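Local coordinates for malonyl-CoA-[acyl-carrier-protein] transacylase (Coxiella burnetii, PDB 3TQE) that probably transfers the malonyl group from malonyl-CoA to holo-acyl carrier protein, supplying the malonyl donor of bacterial fatty acid synthesis, at residues E35-A40 with L70-V75; G98-L103 with G249-Q254; E127-G132 with C206-P211. All blocks are in the same frame, centred on the assembly; numbering follows the deposited sequence.

How the contacts relate
The three contacts run in from one flank of the acyl transferase domain, past the predicted active site, and out to the surface. Contact 1, between two long helices, touches contact 2 where Leu71 CD1 packs 3.4 Å from Ala101 CA; the centres of contacts 1 and 2 are about 17 Å apart. Contact 2 lies nearest the predicted catalytic pair, Ser96 and His205: the side chain of Gln254 is about 4 Å from both of theirs and about 6 Å from a bound glycine. Contact 3 is centred about 18 Å from contact 2, and its Met209 side chain lies about 6 Å from that of His205. The nearest atoms of contacts 1 and 3 are about 15 Å apart.

Contact 1: residues E35-A40 with L70-V75; sequences ETFQQA and LLTADV
The methyl CG2 of Thr72 sits over the centre of the Phe37 ring, 3.4 Å from the centroid and 4° off the ring normal, a CH-pi contact with nearly equal distances to all six ring carbons. Phe37 reaches it with CG anti to its carbonyl carbon (chi1 -85°), which carries the ring out to the other helix; there its CZ also lies 4.4 Å from Ala73 CB. Thr72 puts its two branches to different uses. CG2 stands anti to the backbone N and takes the ring, while OG1, hydrogen-bonded back to Pro68 O in its own helix, lies 3.3 Å from Ala40 CB. Thr36 has the same rotamer: its CG2 slides past Thr72 CG2 at 4.0 Å and meets Val75 CG1 at 4.2 Å, and its OG1 bonds to Ile32 O and Arg79. Each hydroxyl is thus satisfied within a buried, mostly apolar interface. The segments run at 149°, close to antiparallel, their axes 9.4 Å apart. Helix 48-54 adds Leu48 against Phe37, Ala40 and Thr72, and Trp49 meets the Phe37 ring edge-to-face. Through Leu71 and Val75, helix 63-83 packs on helix 97-105, while Thr36 touches Phe111 of helix 111-128.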
loop_
_atom_site.group_PDB
_atom_site.type_symbol
_atom_site.label_atom_id
_atom_site.label_comp_id
_atom_site.label_asym_id
_atom_site.label_seq_id
_atom_site.Cartn_x
_atom_site.Cartn_y
_atom_site.Cartn_z
ATOM N N GLU A 35 18.884 1.126 11.861
ATOM C CA GLU A 35 18.676 2.475 12.385
ATOM C C GLU A 35 17.237 2.933 12.161
ATOM O O GLU A 35 16.624 3.554 13.022
ATOM C CB GLU A 35 19.652 3.457 11.772
ATOM C CG GLU A 35 19.551 4.873 12.326
ATOM C CD GLU A 35 20.256 5.061 13.663
ATOM O OE1 GLU A 35 20.225 4.137 14.514
ATOM O OE2 GLU A 35 20.830 6.159 13.880
ATOM N N THR A 36 16.691 2.614 11.014
ATOM C CA THR A 36 15.319 2.996 10.704
ATOM C C THR A 36 14.344 2.256 11.607
ATOM O O THR A 36 13.400 2.835 12.112
ATOM C CB THR A 36 15.036 2.732 9.207
ATOM O OG1 THR A 36 15.934 3.546 8.439
ATOM C CG2 THR A 36 13.601 3.070 8.811
ATOM N N PHE A 37 14.558 0.971 11.804
ATOM C CA PHE A 37 13.708 0.217 12.695
ATOM C C PHE A 37 13.873 0.710 14.119
ATOM O O PHE A 37 12.903 0.694 14.870
ATOM C CB PHE A 37 13.959 -1.284 12.587
ATOM C CG PHE A 37 13.194 -1.928 11.474
ATOM C CD1 PHE A 37 11.983 -2.528 11.709
ATOM C CD2 PHE A 37 13.646 -1.862 10.172
ATOM C CE1 PHE A 37 11.261 -3.081 10.682
ATOM C CE2 PHE A 37 12.909 -2.415 9.137
ATOM C CZ PHE A 37 11.730 -3.026 9.395
ATOM N N GLN A 38 15.069 1.150 14.501
ATOM C CA GLN A 38 15.278 1.706 15.837
ATOM C C GLN A 38 14.454 2.970 16.035
ATOM O O GLN A 38 13.865 3.186 17.098
ATOM C CB GLN A 38 16.762 1.991 16.077
ATOM C CG GLN A 38 17.577 0.756 16.449
ATOM C CD GLN A 38 19.097 0.952 16.353
ATOM O OE1 GLN A 38 19.599 1.967 15.850
ATOM N NE2 GLN A 38 19.832 -0.033 16.849
ATOM N N GLN A 39 14.423 3.815 15.011
ATOM C CA GLN A 39 13.607 5.015 15.049
ATOM C C GLN A 39 12.148 4.640 15.227
ATOM O O GLN A 39 11.445 5.233 16.037
ATOM C CB GLN A 39 13.791 5.813 13.770
ATOM C CG GLN A 39 15.147 6.480 13.726
ATOM C CD GLN A 39 15.487 7.058 12.400
ATOM O OE1 GLN A 39 14.689 7.031 11.484
ATOM N NE2 GLN A 39 16.677 7.623 12.293
ATOM N N ALA A 40 11.676 3.692 14.445
ATOM C CA ALA A 40 10.306 3.262 14.578
ATOM C C ALA A 40 10.018 2.695 15.956
ATOM O O ALA A 40 8.990 2.984 16.545
ATOM C CB ALA A 40 9.959 2.264 13.511
ATOM N N LEU A 70 5.320 -2.422 7.918
ATOM C CA LEU A 70 5.490 -2.213 6.487
ATOM C C LEU A 70 5.912 -0.797 6.171
ATOM O O LEU A 70 6.728 -0.557 5.274
ATOM C CB LEU A 70 4.226 -2.560 5.758
ATOM C CG LEU A 70 4.064 -4.047 5.554
ATOM C CD1 LEU A 70 2.672 -4.280 4.974
ATOM C CD2 LEU A 70 5.163 -4.631 4.646
ATOM N N LEU A 71 5.378 0.180 6.897
ATOM C CA LEU A 71 5.839 1.541 6.673
ATOM C C LEU A 71 7.342 1.613 6.902
ATOM O O LEU A 71 8.097 2.204 6.120
ATOM C CB LEU A 71 5.116 2.520 7.590
ATOM C CG LEU A 71 5.665 3.929 7.588
ATOM C CD1 LEU A 71 5.409 4.545 6.238
ATOM C CD2 LEU A 71 5.079 4.747 8.730
ATOM N N THR A 72 7.792 0.990 7.973
ATOM C CA THR A 72 9.205 1.022 8.351
ATOM C C THR A 72 10.048 0.288 7.315
ATOM O O THR A 72 11.091 0.774 6.921
ATOM C CB THR A 72 9.377 0.460 9.763
ATOM O OG1 THR A 72 8.605 1.239 10.666
ATOM C CG2 THR A 72 10.838 0.511 10.198
ATOM N N ALA A 73 9.580 -0.861 6.871
ATOM C CA ALA A 73 10.301 -1.633 5.856
ATOM C C ALA A 73 10.420 -0.835 4.562
ATOM O O ALA A 73 11.485 -0.764 3.960
ATOM C CB ALA A 73 9.611 -2.946 5.595
ATOM N N ASP A 74 9.319 -0.213 4.152
ATOM C CA ASP A 74 9.322 0.532 2.904
ATOM C C ASP A 74 10.286 1.717 3.020
ATOM O O ASP A 74 11.043 1.997 2.098
ATOM C CB ASP A 74 7.931 1.072 2.634
ATOM C CG ASP A 74 6.904 0.023 2.180
ATOM O OD1 ASP A 74 7.182 -1.185 2.098
ATOM O OD2 ASP A 74 5.751 0.474 1.909
ATOM N N VAL A 75 10.232 2.447 4.126
ATOM C CA VAL A 75 11.101 3.586 4.312
ATOM C C VAL A 75 12.559 3.144 4.423
ATOM O O VAL A 75 13.450 3.783 3.897
ATOM C CB VAL A 75 10.676 4.378 5.528
ATOM C CG1 VAL A 75 11.725 5.388 5.907
ATOM C CG2 VAL A 75 9.337 5.038 5.244
#

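Contact 2: residues G98-L103 with G249-Q254; sequences GEYAAL and GALIKQ
Leu251 lays its CD2 methyl over one face of the Tyr100 ring, 4.2 Å from the centroid and shifted toward the rim, a CH-pi contact 22° off the normal. The same methyl is 3.9 Å from Leu103 CD1, where the two leucines meet tip to tip, and 3.5 Å from Glu99 OE2. Leu251 is therefore the apolar centre of the contact, with its CB also against the tyrosine hydroxyl.

Around it the polar groups are joined through water. Glu99 holds CG anti to its backbone N and stays extended beyond it, which brings OE2 to the Leu251 methyl and to a water that donates both to OE2 and to Ala250 O. The carboxylate is also bonded by His234 ND1 at OE2 and by the Asn235 N-H at OE1. A second water, in the plane of the Tyr100 ring at its edge, accepts from Tyr100 OH at 2.6 Å and donates to Leu251 O and Gln254 OE1. Gln254, likewise extended, brings its amide in from the opposite direction to Glu99. Its NE2 rests 3.6 Å from Glu99 CB, with the amide and carboxylate planes turned 46° apart.

The axes run 164° apart and 11.7 Å from each other, wide enough for the waters to bridge. Beyond the pair, Gln254 bonds through OE1 to Arg121, through NE2 to Ser96 O and through its backbone O to His205 ND1, three residues lining a pocket that holds glycine; Gly98 belongs to a GxSxG sequence consistent with a nucleophile elbow. Gln254 is thus a second-shell residue: its carbonyl probably orients the imidazole of the predicted active-site histidine, while its amide ties the arginine to the backbone of the predicted nucleophile.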
loop_
_atom_site.group_PDB
_atom_site.type_symbol
_atom_site.label_atom_id
_atom_site.label_comp_id
_atom_site.label_asym_id
_atom_site.label_seq_id
_atom_site.Cartn_x
_atom_site.Cartn_y
_atom_site.Cartn_z
ATOM N N GLY A 98 0.864 1.918 1.850
ATOM C CA GLY A 98 2.016 2.370 1.126
ATOM C C GLY A 98 2.002 3.839 0.816
ATOM O O GLY A 98 3.033 4.443 0.604
ATOM N N GLU A 99 0.824 4.435 0.774
ATOM C CA GLU A 99 0.748 5.846 0.504
ATOM C C GLU A 99 1.438 6.663 1.600
ATOM O O GLU A 99 2.030 7.694 1.319
ATOM C CB GLU A 99 -0.725 6.209 0.359
ATOM C CG GLU A 99 -0.981 7.632 -0.005
ATOM C CD GLU A 99 -2.327 7.757 -0.731
ATOM O OE1 GLU A 99 -2.553 6.992 -1.715
ATOM O OE2 GLU A 99 -3.134 8.624 -0.315
ATOM N N TYR A 100 1.417 6.158 2.835
ATOM C CA TYR A 100 2.114 6.835 3.913
ATOM C C TYR A 100 3.591 6.744 3.716
ATOM O O TYR A 100 4.310 7.684 4.046
ATOM C CB TYR A 100 1.745 6.261 5.270
ATOM C CG TYR A 100 0.317 6.589 5.639
ATOM C CD1 TYR A 100 0.043 7.667 6.444
ATOM C CD2 TYR A 100 -0.759 5.851 5.140
ATOM C CE1 TYR A 100 -1.252 8.004 6.769
ATOM C CE2 TYR A 100 -2.084 6.209 5.432
ATOM C CZ TYR A 100 -2.308 7.264 6.284
ATOM O OH TYR A 100 -3.593 7.620 6.581
ATOM N N ALA A 101 4.068 5.590 3.258
ATOM C CA ALA A 101 5.473 5.477 2.980
ATOM C C ALA A 101 5.881 6.442 1.896
ATOM O O ALA A 101 6.910 7.089 2.008
ATOM C CB ALA A 101 5.836 4.046 2.582
ATOM N N ALA A 102 5.069 6.564 0.858
ATOM C CA ALA A 102 5.370 7.494 -0.240
ATOM C C ALA A 102 5.462 8.911 0.314
ATOM O O ALA A 102 6.362 9.671 -0.014
ATOM C CB ALA A 102 4.323 7.391 -1.304
ATOM N N LEU A 103 4.541 9.275 1.194
ATOM C CA LEU A 103 4.560 10.599 1.751
ATOM C C LEU A 103 5.729 10.874 2.669
ATOM O O LEU A 103 6.257 11.978 2.689
ATOM C CB LEU A 103 3.257 10.901 2.473
ATOM C CG LEU A 103 2.057 11.095 1.563
ATOM C CD1 LEU A 103 0.793 11.038 2.389
ATOM C CD2 LEU A 103 2.176 12.410 0.760
ATOM N N GLY A 249 -7.281 15.306 3.612
ATOM C CA GLY A 249 -8.530 14.811 3.088
ATOM C C GLY A 249 -8.362 13.528 2.301
ATOM O O GLY A 249 -9.198 12.627 2.400
ATOM N N ALA A 250 -7.308 13.461 1.491
ATOM C CA ALA A 250 -7.072 12.299 0.670
ATOM C C ALA A 250 -6.788 11.067 1.510
ATOM O O ALA A 250 -7.242 9.975 1.195
ATOM C CB ALA A 250 -5.938 12.562 -0.295
ATOM N N LEU A 251 -6.039 11.248 2.577
ATOM C CA LEU A 251 -5.691 10.135 3.452
ATOM C C LEU A 251 -6.880 9.636 4.227
ATOM O O LEU A 251 -7.020 8.443 4.468
ATOM C CB LEU A 251 -4.572 10.505 4.413
ATOM C CG LEU A 251 -3.233 10.756 3.727
ATOM C CD1 LEU A 251 -2.276 11.345 4.736
ATOM C CD2 LEU A 251 -2.671 9.462 3.087
ATOM N N ILE A 252 -7.766 10.535 4.615
ATOM C CA ILE A 252 -8.929 10.111 5.365
ATOM C C ILE A 252 -9.932 9.452 4.420
ATOM O O ILE A 252 -10.488 8.407 4.713
ATOM C CB ILE A 252 -9.532 11.284 6.129
ATOM C CG1 ILE A 252 -8.535 11.780 7.193
ATOM C CG2 ILE A 252 -10.870 10.895 6.727
ATOM C CD1 ILE A 252 -8.056 10.719 8.169
ATOM N N LYS A 253 -10.157 10.053 3.263
ATOM C CA LYS A 253 -11.082 9.474 2.289
ATOM C C LYS A 253 -10.616 8.112 1.801
ATOM O O LYS A 253 -11.421 7.270 1.461
ATOM C CB LYS A 253 -11.287 10.439 1.126
ATOM C CG LYS A 253 -12.473 10.096 0.217
ATOM C CD LYS A 253 -12.653 11.167 -0.883
ATOM C CE LYS A 253 -13.855 10.871 -1.769
ATOM N NZ LYS A 253 -14.087 11.948 -2.797
ATOM N N GLN A 254 -9.307 7.908 1.766
ATOM C CA GLN A 254 -8.743 6.648 1.340
ATOM C C GLN A 254 -9.337 5.483 2.085
ATOM O O GLN A 254 -9.489 4.422 1.520
ATOM C CB GLN A 254 -7.220 6.681 1.565
ATOM C CG GLN A 254 -6.470 5.536 0.968
ATOM C CD GLN A 254 -5.171 5.260 1.711
ATOM O OE1 GLN A 254 -5.133 5.158 2.930
ATOM N NE2 GLN A 254 -4.116 5.099 0.967
HETATM O O HOH W 1 -5.685 8.554 -1.154
HETATM O O HOH W 2 -5.411 6.407 5.177
#

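Contact 3: residues E127-G132 with C206-P211; sequences EAVPVG and CPLMQP
Ala128 CB fits between the backbone and a side chain of the opposite segment, 3.7 Å from Leu208 O and 3.7 Å from the methyl CE of Met209, a selenomethionine. Val129 CG2 lies across Leu208 CB at 3.7 Å and meets Met209 CE at 3.9 Å, the valine and selenomethionine side chains crossing at about a right angle. Val129 can do both because its CG1 takes the position anti to the backbone N (chi1 176°), leaving CG2 for the contact. Met209 starts away from the other segment and is bent at chi2 and chi3, which swings CE back to the two aliphatic groups.

No direct hydrogen bond crosses, but one water donates to Ala128 O and, at 2.7 Å, to Leu208 O. The 3-10 turn behind is set by Met209 N bonding to Cys206 O and by an N-H...S hydrogen bond of 3.5 Å from Leu208 N to Cys206 SG. Pro203 backs both Val129 and Met209, and the Met209 side chain lies about 6 Å from that of His205, a predicted active-site residue. The contact joins the end of helix 111-128 to the turn leading into helix 210-220, with Cys206 and Pro207 resting on Gln161 of strand 160-167.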
loop_
_atom_site.group_PDB
_atom_site.type_symbol
_atom_site.label_atom_id
_atom_site.label_comp_id
_atom_site.label_asym_id
_atom_site.label_seq_id
_atom_site.Cartn_x
_atom_site.Cartn_y
_atom_site.Cartn_z
ATOM N N GLU A 127 -10.805 -1.874 14.847
ATOM C CA GLU A 127 -11.911 -1.697 15.771
ATOM C C GLU A 127 -13.194 -1.293 15.097
ATOM O O GLU A 127 -14.256 -1.277 15.745
ATOM C CB GLU A 127 -11.519 -0.664 16.821
ATOM C CG GLU A 127 -10.395 -1.147 17.683
ATOM C CD GLU A 127 -10.051 -0.177 18.813
ATOM O OE1 GLU A 127 -10.886 0.725 19.071
ATOM O OE2 GLU A 127 -8.954 -0.314 19.432
ATOM N N ALA A 128 -13.150 -0.976 13.806
ATOM C CA ALA A 128 -14.303 -0.361 13.174
ATOM C C ALA A 128 -15.476 -1.308 13.062
ATOM O O ALA A 128 -16.596 -0.870 13.190
ATOM C CB ALA A 128 -13.950 0.173 11.812
ATOM N N VAL A 129 -15.190 -2.575 12.790
ATOM C CA VAL A 129 -16.216 -3.592 12.549
ATOM C C VAL A 129 -16.005 -4.723 13.538
ATOM O O VAL A 129 -14.895 -5.206 13.687
ATOM C CB VAL A 129 -16.080 -4.133 11.097
ATOM C CG1 VAL A 129 -17.043 -5.257 10.803
ATOM C CG2 VAL A 129 -16.286 -2.990 10.103
ATOM N N PRO A 130 -17.089 -5.189 14.198
ATOM C CA PRO A 130 -16.849 -6.248 15.133
ATOM C C PRO A 130 -16.284 -7.488 14.467
ATOM O O PRO A 130 -16.554 -7.779 13.288
ATOM C CB PRO A 130 -18.229 -6.517 15.732
ATOM C CG PRO A 130 -19.000 -5.302 15.499
ATOM C CD PRO A 130 -18.480 -4.728 14.218
ATOM N N VAL A 131 -15.477 -8.211 15.226
ATOM C CA VAL A 131 -14.879 -9.460 14.787
ATOM C C VAL A 131 -15.883 -10.332 14.012
ATOM O O VAL A 131 -17.011 -10.532 14.465
ATOM C CB VAL A 131 -14.365 -10.282 16.015
ATOM C CG1 VAL A 131 -15.505 -10.562 16.996
ATOM C CG2 VAL A 131 -13.749 -11.592 15.543
ATOM N N GLY A 132 -15.490 -10.777 12.817
ATOM C CA GLY A 132 -16.311 -11.683 12.006
ATOM C C GLY A 132 -17.348 -11.029 11.110
ATOM O O GLY A 132 -17.922 -11.689 10.241
ATOM N N CYS A 206 -14.080 0.838 2.338
ATOM C CA CYS A 206 -15.505 0.863 2.156
ATOM C C CYS A 206 -16.105 1.642 3.288
ATOM O O CYS A 206 -15.422 1.965 4.245
ATOM C CB CYS A 206 -16.070 -0.561 2.061
ATOM S SG CYS A 206 -16.321 -1.448 3.582
ATOM N N PRO A 207 -17.398 1.944 3.212
ATOM C CA PRO A 207 -17.999 2.779 4.237
ATOM C C PRO A 207 -17.997 2.202 5.646
ATOM O O PRO A 207 -18.155 2.948 6.606
ATOM C CB PRO A 207 -19.429 2.948 3.723
ATOM C CG PRO A 207 -19.290 2.863 2.285
ATOM C CD PRO A 207 -18.271 1.833 2.035
ATOM N N LEU A 208 -17.765 0.904 5.802
ATOM C CA LEU A 208 -17.630 0.362 7.145
ATOM C C LEU A 208 -16.438 0.907 7.904
ATOM O O LEU A 208 -16.377 0.791 9.116
ATOM C CB LEU A 208 -17.546 -1.152 7.122
ATOM C CG LEU A 208 -18.785 -1.823 6.550
ATOM C CD1 LEU A 208 -18.570 -3.308 6.615
ATOM C CD2 LEU A 208 -20.038 -1.396 7.320
HETATM N N MSE A 209 -15.493 1.511 7.190
HETATM C CA MSE A 209 -14.362 2.127 7.834
HETATM C C MSE A 209 -14.655 3.533 8.322
HETATM O O MSE A 209 -13.786 4.160 8.912
HETATM C CB MSE A 209 -13.184 2.162 6.879
HETATM C CG MSE A 209 -12.527 0.864 6.620
HETATM SE SE MSE A 209 -11.782 -0.032 8.188
HETATM C CE MSE A 209 -13.231 -1.269 8.484
ATOM N N GLN A 210 -15.869 4.048 8.112
ATOM C CA GLN A 210 -16.109 5.415 8.497
ATOM C C GLN A 210 -15.783 5.706 9.980
ATOM O O GLN A 210 -15.230 6.746 10.282
ATOM C CB GLN A 210 -17.526 5.843 8.162
ATOM C CG GLN A 210 -17.751 7.330 8.346
ATOM C CD GLN A 210 -16.923 8.198 7.406
ATOM O OE1 GLN A 210 -16.879 7.966 6.202
ATOM N NE2 GLN A 210 -16.257 9.211 7.968
ATOM N N PRO A 211 -16.086 4.791 10.902
ATOM C CA PRO A 211 -15.738 5.109 12.289
ATOM C C PRO A 211 -14.243 5.281 12.482
ATOM O O PRO A 211 -13.804 6.108 13.272
ATOM C CB PRO A 211 -16.227 3.884 13.053
ATOM C CG PRO A 211 -17.298 3.323 12.198
ATOM C CD PRO A 211 -16.900 3.567 10.799
HETATM O O HOH W 3 -18.377 0.077 10.815
#